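Local coordinates for protein transcriptional regulator (NtrC family) (Aquifex aeolicus, PDB 3DZD) that probably activates sigma54-dependent transcription as a response regulator of the NtrC family, coupling a receiver domain to an AAA+ ATPase that binds ADP here in its inactive state, at residues 167-172 against 265-270; 171-176 against 223-228. All coordinates share one frame; numbering follows the deposited sequence.

Contact 1: 167-172 against 265-270; sequences IVARLI and RVISAT. With ADP (adenosine-5'-diphosphate), chain C.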
loop_
_atom_site.group_PDB
_atom_site.type_symbol
_atom_site.label_atom_id
_atom_site.label_comp_id
_atom_site.label_asym_id
_atom_site.label_seq_id
_atom_site.Cartn_x
_atom_site.Cartn_y
_atom_site.Cartn_z
ATOM N N ILE A 167 -13.925 -5.643 9.644
ATOM C CA ILE A 167 -14.543 -5.563 8.326
ATOM C C ILE A 167 -15.474 -4.365 8.238
ATOM O O ILE A 167 -15.460 -3.632 7.251
ATOM C CB ILE A 167 -15.360 -6.801 7.984
ATOM C CG1 ILE A 167 -14.447 -8.021 7.818
ATOM C CG2 ILE A 167 -16.156 -6.554 6.728
ATOM C CD1 ILE A 167 -15.165 -9.240 7.266
ATOM N N VAL A 168 -16.301 -4.175 9.262
ATOM C CA VAL A 168 -17.245 -3.077 9.245
ATOM C C VAL A 168 -16.488 -1.750 9.185
ATOM O O VAL A 168 -16.870 -0.836 8.445
ATOM C CB VAL A 168 -18.173 -3.100 10.474
ATOM C CG1 VAL A 168 -19.101 -1.892 10.455
ATOM C CG2 VAL A 168 -18.966 -4.394 10.516
ATOM N N ALA A 169 -15.417 -1.660 9.967
ATOM C CA ALA A 169 -14.565 -0.476 10.010
ATOM C C ALA A 169 -13.953 -0.133 8.638
ATOM O O ALA A 169 -13.953 1.030 8.229
ATOM C CB ALA A 169 -13.481 -0.643 11.065
ATOM N N ARG A 170 -13.443 -1.136 7.931
ATOM C CA ARG A 170 -12.915 -0.925 6.578
ATOM C C ARG A 170 -14.002 -0.507 5.607
ATOM O O ARG A 170 -13.787 0.349 4.744
ATOM C CB ARG A 170 -12.213 -2.176 6.053
ATOM C CG ARG A 170 -10.851 -2.407 6.680
ATOM C CD ARG A 170 -10.143 -3.608 6.079
ATOM N NE ARG A 170 -8.913 -3.885 6.822
ATOM C CZ ARG A 170 -7.773 -3.215 6.650
ATOM N NH1 ARG A 170 -7.705 -2.235 5.748
ATOM N NH2 ARG A 170 -6.703 -3.526 7.371
ATOM N N LEU A 171 -15.171 -1.122 5.745
ATOM C CA LEU A 171 -16.305 -0.748 4.921
ATOM C C LEU A 171 -16.593 0.722 5.121
ATOM O O LEU A 171 -16.725 1.468 4.153
ATOM C CB LEU A 171 -17.534 -1.591 5.264
ATOM C CG LEU A 171 -17.433 -3.046 4.788
ATOM C CD1 LEU A 171 -18.680 -3.847 5.165
ATOM C CD2 LEU A 171 -17.184 -3.110 3.277
ATOM N N ILE A 172 -16.676 1.138 6.384
ATOM C CA ILE A 172 -16.977 2.529 6.725
ATOM C C ILE A 172 -15.953 3.471 6.094
ATOM O O ILE A 172 -16.317 4.469 5.481
ATOM C CB ILE A 172 -17.004 2.748 8.263
ATOM C CG1 ILE A 172 -18.257 2.115 8.885
ATOM C CG2 ILE A 172 -16.929 4.232 8.600
ATOM C CD1 ILE A 172 -18.201 2.011 10.394
ATOM N N ARG A 265 -10.479 10.283 11.011
ATOM C CA ARG A 265 -11.776 9.773 11.417
ATOM C C ARG A 265 -11.506 8.570 12.308
ATOM O O ARG A 265 -10.831 7.625 11.903
ATOM C CB ARG A 265 -12.594 9.370 10.197
ATOM C CG ARG A 265 -14.084 9.411 10.414
ATOM C CD ARG A 265 -14.598 8.116 11.037
ATOM N NE ARG A 265 -16.038 8.209 11.260
ATOM C CZ ARG A 265 -16.946 8.095 10.295
ATOM N NH1 ARG A 265 -16.559 7.876 9.044
ATOM N NH2 ARG A 265 -18.236 8.211 10.582
ATOM N N VAL A 266 -12.014 8.620 13.530
ATOM C CA VAL A 266 -11.731 7.592 14.515
ATOM C C VAL A 266 -12.823 6.539 14.575
ATOM O O VAL A 266 -13.994 6.853 14.809
ATOM C CB VAL A 266 -11.575 8.201 15.910
ATOM C CG1 VAL A 266 -11.326 7.104 16.937
ATOM C CG2 VAL A 266 -10.445 9.221 15.906
ATOM N N ILE A 267 -12.433 5.289 14.356
ATOM C CA ILE A 267 -13.351 4.172 14.539
ATOM C C ILE A 267 -12.794 3.267 15.624
ATOM O O ILE A 267 -11.611 2.914 15.597
ATOM C CB ILE A 267 -13.565 3.355 13.247
ATOM C CG1 ILE A 267 -14.072 4.266 12.121
ATOM C CG2 ILE A 267 -14.537 2.210 13.507
ATOM C CD1 ILE A 267 -14.361 3.539 10.819
ATOM N N SER A 268 -13.647 2.901 16.574
ATOM C CA SER A 268 -13.228 2.094 17.705
ATOM C C SER A 268 -14.062 0.848 17.797
ATOM O O SER A 268 -15.180 0.802 17.297
ATOM C CB SER A 268 -13.395 2.884 18.996
ATOM O OG SER A 268 -12.613 4.051 18.947
ATOM N N ALA A 269 -13.521 -0.158 18.461
ATOM C CA ALA A 269 -14.205 -1.429 18.606
ATOM C C ALA A 269 -13.969 -1.950 20.008
ATOM O O ALA A 269 -12.895 -1.740 20.573
ATOM C CB ALA A 269 -13.696 -2.408 17.594
ATOM N N THR A 270 -14.965 -2.621 20.574
ATOM C CA THR A 270 -14.838 -3.176 21.907
ATOM C C THR A 270 -15.682 -4.445 22.027
ATOM O O THR A 270 -16.688 -4.602 21.332
ATOM C CB THR A 270 -15.266 -2.135 22.974
ATOM O OG1 THR A 270 -15.006 -2.637 24.289
ATOM C CG2 THR A 270 -16.746 -1.807 22.845
HETATM P PB ADP C . -13.127 -8.997 15.165
HETATM O O1B ADP C . -12.539 -7.855 14.360
HETATM O O2B ADP C . -12.328 -9.376 16.392
HETATM O O3B ADP C . -14.584 -8.843 15.480
HETATM P PA ADP C . -12.375 -10.476 12.784
HETATM O O1A ADP C . -13.250 -9.915 11.697
HETATM O O2A ADP C . -10.954 -9.958 12.873
HETATM O O3A ADP C . -13.136 -10.309 14.206
HETATM O "O5'" ADP C . -12.300 -12.073 12.606
HETATM C "C5'" ADP C . -13.128 -12.740 11.664
HETATM C "C4'" ADP C . -12.323 -13.416 10.572
HETATM O "O4'" ADP C . -13.273 -13.893 9.627
HETATM C "C3'" ADP C . -11.512 -12.398 9.798
HETATM O "O3'" ADP C . -10.496 -13.085 9.061
HETATM C "C2'" ADP C . -12.457 -11.819 8.779
HETATM O "O2'" ADP C . -11.711 -11.670 7.570
HETATM C "C1'" ADP C . -13.477 -12.922 8.587
HETATM N N9 ADP C . -14.861 -12.415 8.690
HETATM C C8 ADP C . -15.448 -11.964 9.815
HETATM N N7 ADP C . -16.726 -11.601 9.596
HETATM C C5 ADP C . -16.979 -11.824 8.294
HETATM C C6 ADP C . -18.144 -11.641 7.403
HETATM N N6 ADP C . -19.316 -11.145 7.884
HETATM N N1 ADP C . -18.001 -11.995 6.112
HETATM C C2 ADP C . -16.840 -12.492 5.645
HETATM N N3 ADP C . -15.738 -12.677 6.392
HETATM C C4 ADP C . -15.750 -12.366 7.702
#
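I267 of the strand 265-270 presses its CD1 methyl against the helix segment 167-172, where it meets two different surfaces. The closer is I172, whose CG2 lies 3.5 Å from I267 CD1; the two isoleucine side chains cross obliquely, the CG2 methyl of one against the end of the CG1 arm of the other. The other is backbone: A169 O is 3.6 Å from I267 CD1, so the same methyl rests against a helix carbonyl. The second branch of I267 does separate work, its CG2 packing on A169 CB at 3.9 Å. This division follows from chi1 of -57°, which sets CG1 beside the backbone N and CG2 anti to it, leaving one branch for I172 and the other for the alanine. The CA atoms of A169 and I267, 6.6 Å apart, are the nearest CA pair across the two segments, and the short side chain of A169 is compatible with that approach.

The same CG2 methyl of I172 also touches R265, whose NH1 lies 3.7 Å away, so one methyl sits between I267 and the guanidinium. The I172 and R265 side chains cross at about a right angle, and the methyl approaches the guanidinium obliquely. The arginine chain bends at chi2 (-85°), and its buried polar end is satisfied by backbone carbonyls: NE by A153 O, NH1 by A149 O and NH2 by I148 O. Three bonds thus fix the guanidinium near the end of helix 136-149.

The segment axes run nearly antiparallel, at 166° and 9.4 Å. At the ADP end of the helix, I167 CD1 lies 3.2 Å from C4 of the adenine, so this helix joins the base pocket to the sheet. Such a helix, starting at the phosphate-binding loop and packed on a central parallel sheet, is characteristic of the P-loop NTPase core of AAA+ proteins.

Contact 2: 171-176 against 223-228; sequences LIHRYS and QGTLFL
H173 and T225 make the polar link between the helix segment 171-176 and strand 225-229. ND1 of the imidazole and OG1 of the threonine are 2.8 Å apart, a hydrogen bond in which either could be the donor; the angle of 149° makes it moderately bent. The hydroxyl meets the ring at its edge, near the ring plane. On the histidine side, chi1 of 172° holds CG anti to the backbone N and carries the ring out from the helix to the strand.

The bond also brings T225 CB, which carries the hydroxyl, to 3.3 Å from H173 ND1, and the two side chains slide past each other in opposite directions. Separate van der Waals packing comes from farther along the ring, where H173 CE1 is 4.1 Å from G224 CA, an oblique approach to a residue without a side chain. The CA atoms of H173 and T225, 6.2 Å apart, are the nearest CA pair across the segments.

A second polar group lies within the helix. S176 OG donates to H173 O at 2.8 Å, in the carbonyl plane and on a lone pair, with a C=O...donor angle of 130°. The same hydroxyl is bonded to R178 N, so it bridges the last turn and the chain just beyond it. G224 O, across the contact, accepts from R178 NE, giving the helix exit another tie to G224 and T225.

T225 also bonds through its backbone to A181 and V183, placing it inside the parallel sheet. The contact therefore joins the C-terminal end of the P-loop helix to strand 225-229, which lies between 182-186 and 265-270 in the sheet, within the alpha/beta sandwich of the AAA+ ATPase domain.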
loop_
_atom_site.group_PDB
_atom_site.type_symbol
_atom_site.label_atom_id
_atom_site.label_comp_id
_atom_site.label_asym_id
_atom_site.label_seq_id
_atom_site.Cartn_x
_atom_site.Cartn_y
_atom_site.Cartn_z
ATOM N N LEU A 171 -15.171 -1.122 5.745
ATOM C CA LEU A 171 -16.305 -0.748 4.921
ATOM C C LEU A 171 -16.593 0.722 5.121
ATOM O O LEU A 171 -16.725 1.468 4.153
ATOM C CB LEU A 171 -17.534 -1.591 5.264
ATOM C CG LEU A 171 -17.433 -3.046 4.788
ATOM C CD1 LEU A 171 -18.680 -3.847 5.165
ATOM C CD2 LEU A 171 -17.184 -3.110 3.277
ATOM N N ILE A 172 -16.676 1.138 6.384
ATOM C CA ILE A 172 -16.977 2.529 6.725
ATOM C C ILE A 172 -15.953 3.471 6.094
ATOM O O ILE A 172 -16.317 4.469 5.481
ATOM C CB ILE A 172 -17.004 2.748 8.263
ATOM C CG1 ILE A 172 -18.257 2.115 8.885
ATOM C CG2 ILE A 172 -16.929 4.232 8.600
ATOM C CD1 ILE A 172 -18.201 2.011 10.394
ATOM N N HIS A 173 -14.673 3.151 6.251
ATOM C CA HIS A 173 -13.611 3.941 5.650
ATOM C C HIS A 173 -13.821 4.037 4.137
ATOM O O HIS A 173 -13.905 5.131 3.573
ATOM C CB HIS A 173 -12.249 3.333 5.968
ATOM C CG HIS A 173 -11.113 3.979 5.235
ATOM N ND1 HIS A 173 -10.688 5.264 5.504
ATOM C CD2 HIS A 173 -10.320 3.520 4.236
ATOM C CE1 HIS A 173 -9.682 5.568 4.702
ATOM N NE2 HIS A 173 -9.437 4.527 3.926
ATOM N N ARG A 174 -13.922 2.878 3.496
ATOM C CA ARG A 174 -14.215 2.787 2.068
ATOM C C ARG A 174 -15.327 3.737 1.613
ATOM O O ARG A 174 -15.153 4.480 0.652
ATOM C CB ARG A 174 -14.599 1.350 1.709
ATOM C CG ARG A 174 -14.726 1.097 0.221
ATOM C CD ARG A 174 -13.362 1.128 -0.443
ATOM N NE ARG A 174 -12.402 0.255 0.231
ATOM C CZ ARG A 174 -12.170 -1.007 -0.119
ATOM N NH1 ARG A 174 -12.831 -1.544 -1.136
ATOM N NH2 ARG A 174 -11.278 -1.734 0.544
ATOM N N TYR A 175 -16.466 3.700 2.298
ATOM C CA TYR A 175 -17.628 4.510 1.922
ATOM C C TYR A 175 -17.474 5.982 2.288
ATOM O O TYR A 175 -18.074 6.847 1.651
ATOM C CB TYR A 175 -18.910 3.957 2.557
ATOM C CG TYR A 175 -19.324 2.595 2.037
ATOM C CD1 TYR A 175 -18.378 1.608 1.790
ATOM C CD2 TYR A 175 -20.661 2.288 1.810
ATOM C CE1 TYR A 175 -18.746 0.359 1.319
ATOM C CE2 TYR A 175 -21.040 1.035 1.342
ATOM C CZ TYR A 175 -20.076 0.076 1.098
ATOM O OH TYR A 175 -20.431 -1.174 0.634
ATOM N N SER A 176 -16.678 6.264 3.317
ATOM C CA SER A 176 -16.465 7.636 3.765
ATOM C C SER A 176 -15.863 8.478 2.643
ATOM O O SER A 176 -16.152 9.672 2.525
ATOM C CB SER A 176 -15.554 7.684 5.003
ATOM O OG SER A 176 -14.181 7.671 4.639
ATOM N N GLN A 223 -5.738 12.241 7.180
ATOM C CA GLN A 223 -6.738 12.230 6.110
ATOM C C GLN A 223 -7.333 10.850 5.843
ATOM O O GLN A 223 -7.989 10.638 4.829
ATOM C CB GLN A 223 -6.175 12.828 4.821
ATOM C CG GLN A 223 -5.654 14.252 4.987
ATOM C CD GLN A 223 -5.525 14.982 3.662
ATOM O OE1 GLN A 223 -6.526 15.381 3.057
ATOM N NE2 GLN A 223 -4.291 15.164 3.205
ATOM N N GLY A 224 -7.107 9.922 6.766
ATOM C CA GLY A 224 -7.695 8.601 6.679
ATOM C C GLY A 224 -8.494 8.226 7.915
ATOM O O GLY A 224 -9.110 9.067 8.567
ATOM N N THR A 225 -8.466 6.946 8.245
ATOM C CA THR A 225 -9.284 6.420 9.325
ATOM C C THR A 225 -8.399 5.619 10.248
ATOM O O THR A 225 -7.675 4.727 9.810
ATOM C CB THR A 225 -10.406 5.514 8.788
ATOM O OG1 THR A 225 -11.300 6.292 7.982
ATOM C CG2 THR A 225 -11.183 4.869 9.933
ATOM N N LEU A 226 -8.437 5.965 11.524
ATOM C CA LEU A 226 -7.703 5.236 12.543
ATOM C C LEU A 226 -8.678 4.292 13.241
ATOM O O LEU A 226 -9.657 4.750 13.825
ATOM C CB LEU A 226 -7.115 6.219 13.555
ATOM C CG LEU A 226 -6.246 5.636 14.662
ATOM C CD1 LEU A 226 -4.903 5.206 14.100
ATOM C CD2 LEU A 226 -6.067 6.653 15.779
ATOM N N PHE A 227 -8.407 2.989 13.160
ATOM C CA PHE A 227 -9.223 1.960 13.814
ATOM C C PHE A 227 -8.543 1.470 15.086
ATOM O O PHE A 227 -7.476 0.852 15.037
ATOM C CB PHE A 227 -9.480 0.781 12.865
ATOM C CG PHE A 227 -10.231 -0.385 13.497
ATOM C CD1 PHE A 227 -11.470 -0.203 14.085
ATOM C CD2 PHE A 227 -9.699 -1.670 13.469
ATOM C CE1 PHE A 227 -12.155 -1.267 14.646
ATOM C CE2 PHE A 227 -10.380 -2.732 14.028
ATOM C CZ PHE A 227 -11.611 -2.532 14.617
ATOM N N LEU A 228 -9.161 1.760 16.227
ATOM C CA LEU A 228 -8.646 1.323 17.519
ATOM C C LEU A 228 -9.343 0.046 17.964
ATOM O O LEU A 228 -10.451 0.096 18.508
ATOM C CB LEU A 228 -8.874 2.411 18.558
ATOM C CG LEU A 228 -8.217 3.759 18.261
ATOM C CD1 LEU A 228 -8.688 4.801 19.235
ATOM C CD2 LEU A 228 -6.680 3.635 18.281
#

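From the N terminus the chain passes the receiver domain and enters the ATPase domain, where helix 165-176 supplies the first segment of both contacts. Contact 2 closes the shorter loop, with 46 residues between its segments, when strand 225-229 packs against the C-terminal part of the helix. The chain then runs through helix 236-248 to strand 265-270, where contact 1 closes a loop of 92 intervening residues. The shorter connection lies wholly within the longer, so the loops nest, with L171 and I172 as their common start. The two strands are parallel neighbours, joined by probable hydrogen bonds from I267 N to L226 O and from L228 N to I267 O. One helix thus spans two adjacent strands.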